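Local coordinates for protein probable benzoylformate decarboxylase (Rhodococcus jostii, PDB 7ORX) that belongs to the thiamine diphosphate-dependent enzyme family and binds thiamine diphosphate and a sodium ion in its tetrameric assembly, at residues I142-A145 / I146-L150. Residues are numbered along the deposited sequence; the frame is centred on the assembly and turned at random.
Sequences INQA and IHTAL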
ATOM      1  N   ILE C 142     -18.897   3.887  -9.203  1.00 66.08           N
ATOM      2  CA  ILE C 142     -19.204   2.697 -10.031  1.00 65.78           C
ATOM      3  C   ILE C 142     -19.133   3.087 -11.501  1.00 65.95           C
ATOM      4  O   ILE C 142     -18.560   2.322 -12.260  1.00 69.21           O
ATOM      5  CB  ILE C 142     -20.531   2.048  -9.629  1.00 66.75           C
ATOM      6  CG1 ILE C 142     -20.463   1.648  -8.154  1.00 66.35           C
ATOM      7  CG2 ILE C 142     -20.844   0.840 -10.503  1.00 66.15           C
ATOM      8  CD1 ILE C 142     -21.645   0.856  -7.710  1.00 67.34           C
ATOM      9  N   ASN C 143     -19.621   4.232 -11.899  1.00 65.51           N
ATOM     10  CA  ASN C 143     -19.419   4.704 -13.295  1.00 65.67           C
ATOM     11  C   ASN C 143     -17.929   4.708 -13.617  1.00 64.58           C
ATOM     12  O   ASN C 143     -17.550   4.150 -14.665  1.00 66.10           O
ATOM     13  CB  ASN C 143     -19.947   6.114 -13.595  1.00 67.42           C
ATOM     14  CG  ASN C 143     -19.993   6.342 -15.087  1.00 68.03           C
ATOM     15  OD1 ASN C 143     -20.526   5.516 -15.805  1.00 68.57           O
ATOM     16  ND2 ASN C 143     -19.412   7.411 -15.580  1.00 68.48           N
ATOM     17  N   GLN C 144     -17.109   5.310 -12.762  1.00 63.74           N
ATOM     18  CA  GLN C 144     -15.644   5.421 -12.991  1.00 63.27           C
ATOM     19  C   GLN C 144     -15.034   4.003 -13.062  1.00 63.66           C
ATOM     20  O   GLN C 144     -14.215   3.726 -13.971  1.00 62.24           O
ATOM     21  CB  GLN C 144     -15.015   6.237 -11.866  1.00 62.71           C
ATOM     22  CG  GLN C 144     -13.511   6.193 -11.860  1.00 62.55           C
ATOM     23  CD  GLN C 144     -12.891   7.234 -10.947  1.00 64.08           C
ATOM     24  OE1 GLN C 144     -13.490   7.850 -10.045  1.00 64.22           O
ATOM     25  NE2 GLN C 144     -11.626   7.474 -11.181  1.00 65.45           N
ATOM     26  N   ALA C 145     -15.398   3.135 -12.118  1.00 64.26           N
ATOM     27  CA  ALA C 145     -14.974   1.724 -12.086  1.00 65.22           C
ATOM     28  C   ALA C 145     -15.206   1.093 -13.458  1.00 65.71           C
ATOM     29  O   ALA C 145     -14.259   0.426 -13.956  1.00 65.73           O
ATOM     30  CB  ALA C 145     -15.712   0.951 -11.020  1.00 65.87           C
ATOM     31  N   ILE C 146     -16.382   1.284 -14.059  1.00 66.48           N
ATOM     32  CA  ILE C 146     -16.729   0.571 -15.326  1.00 67.12           C
ATOM     33  C   ILE C 146     -15.881   1.158 -16.447  1.00 68.70           C
ATOM     34  O   ILE C 146     -15.300   0.383 -17.184  1.00 69.69           O
ATOM     35  CB  ILE C 146     -18.226   0.644 -15.631  1.00 67.10           C
ATOM     36  CG1 ILE C 146     -19.010  -0.165 -14.598  1.00 66.98           C
ATOM     37  CG2 ILE C 146     -18.519   0.193 -17.055  1.00 67.04           C
ATOM     38  CD1 ILE C 146     -20.446   0.247 -14.469  1.00 68.42           C
ATOM     39  N   HIS C 147     -15.789   2.470 -16.560  1.00 69.55           N
ATOM     40  CA  HIS C 147     -15.052   3.087 -17.693  1.00 71.99           C
ATOM     41  C   HIS C 147     -13.587   2.661 -17.642  1.00 71.21           C
ATOM     42  O   HIS C 147     -12.971   2.423 -18.708  1.00 71.80           O
ATOM     43  CB  HIS C 147     -15.126   4.606 -17.608  1.00 73.84           C
ATOM     44  CG  HIS C 147     -16.468   5.151 -17.926  1.00 76.41           C
ATOM     45  ND1 HIS C 147     -17.152   4.784 -19.066  1.00 77.06           N
ATOM     46  CD2 HIS C 147     -17.219   6.079 -17.277  1.00 78.45           C
ATOM     47  CE1 HIS C 147     -18.290   5.458 -19.099  1.00 78.93           C
ATOM     48  NE2 HIS C 147     -18.348   6.264 -18.009  1.00 79.95           N
ATOM     49  N   THR C 148     -13.050   2.696 -16.424  1.00 70.86           N
ATOM     50  CA  THR C 148     -11.653   2.320 -16.084  1.00 70.33           C
ATOM     51  C   THR C 148     -11.443   0.855 -16.485  1.00 68.87           C
ATOM     52  O   THR C 148     -10.458   0.576 -17.139  1.00 71.66           O
ATOM     53  CB  THR C 148     -11.358   2.510 -14.590  1.00 69.37           C
ATOM     54  OG1 THR C 148     -11.560   3.869 -14.208  1.00 70.41           O
ATOM     55  CG2 THR C 148      -9.952   2.112 -14.212  1.00 69.00           C
ATOM     56  N   ALA C 149     -12.310  -0.067 -16.094  1.00 66.83           N
ATOM     57  CA  ALA C 149     -12.165  -1.494 -16.469  1.00 66.31           C
ATOM     58  C   ALA C 149     -12.039  -1.667 -17.993  1.00 65.76           C
ATOM     59  O   ALA C 149     -11.228  -2.530 -18.377  1.00 64.17           O
ATOM     60  CB  ALA C 149     -13.295  -2.295 -15.904  1.00 66.07           C
ATOM     61  N   LEU C 150     -12.707  -0.848 -18.819  1.00 65.78           N
ATOM     62  CA  LEU C 150     -12.764  -1.006 -20.297  1.00 66.72           C
ATOM     63  C   LEU C 150     -11.720  -0.158 -21.001  1.00 67.32           C
ATOM     64  O   LEU C 150     -11.644  -0.195 -22.248  1.00 67.05           O
ATOM     65  CB  LEU C 150     -14.150  -0.631 -20.804  1.00 68.16           C
ATOM     66  CG  LEU C 150     -15.259  -1.552 -20.322  1.00 69.31           C
ATOM     67  CD1 LEU C 150     -16.612  -0.889 -20.407  1.00 70.68           C
ATOM     68  CD2 LEU C 150     -15.264  -2.846 -21.107  1.00 70.29           C
TER
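N143 and H147 meet one helical turn apart. The amide of N143 stands almost perpendicular to the imidazole, with the two planes 86° apart. Its ND2 lies at the ring edge, near the ring plane, 2.9 Å from NE2 of H147. With chi1 at -166°, CG of N143 points away from its own backbone N, and the amide comes to lie beside the ring. R18 hydrogen-bonds OD1 of N143, which holds the amide, and also packs on H147.

T148 turns its hydroxyl back along the helix, with OG1 anti to the carbonyl carbon (chi1 -59°). OG1 of T148 donates to O of Q144 at 2.7 Å, from above the carbonyl plane. T148 N reaches O of Q144 at 2.9 Å, so two donors grip it. The side chain of Q144 runs alongside that of T148, and CG of Q144 lies 3.8 Å from OG1 of T148. R140 hydrogen-bonds OE1 of Q144.

I142 and I146 touch through apolar branches: CG2 of I142 lies 4.0 Å from CD1 of I146. A145 faces the sheet and packs on W128, V157 and V159.

These i to i+4 pairs belong to helix 138-149. It links strands 128-130 and 157-162 of one parallel sheet in a beta-alpha-beta crossover, within the alpha/beta fold of a thiamine diphosphate-dependent enzyme.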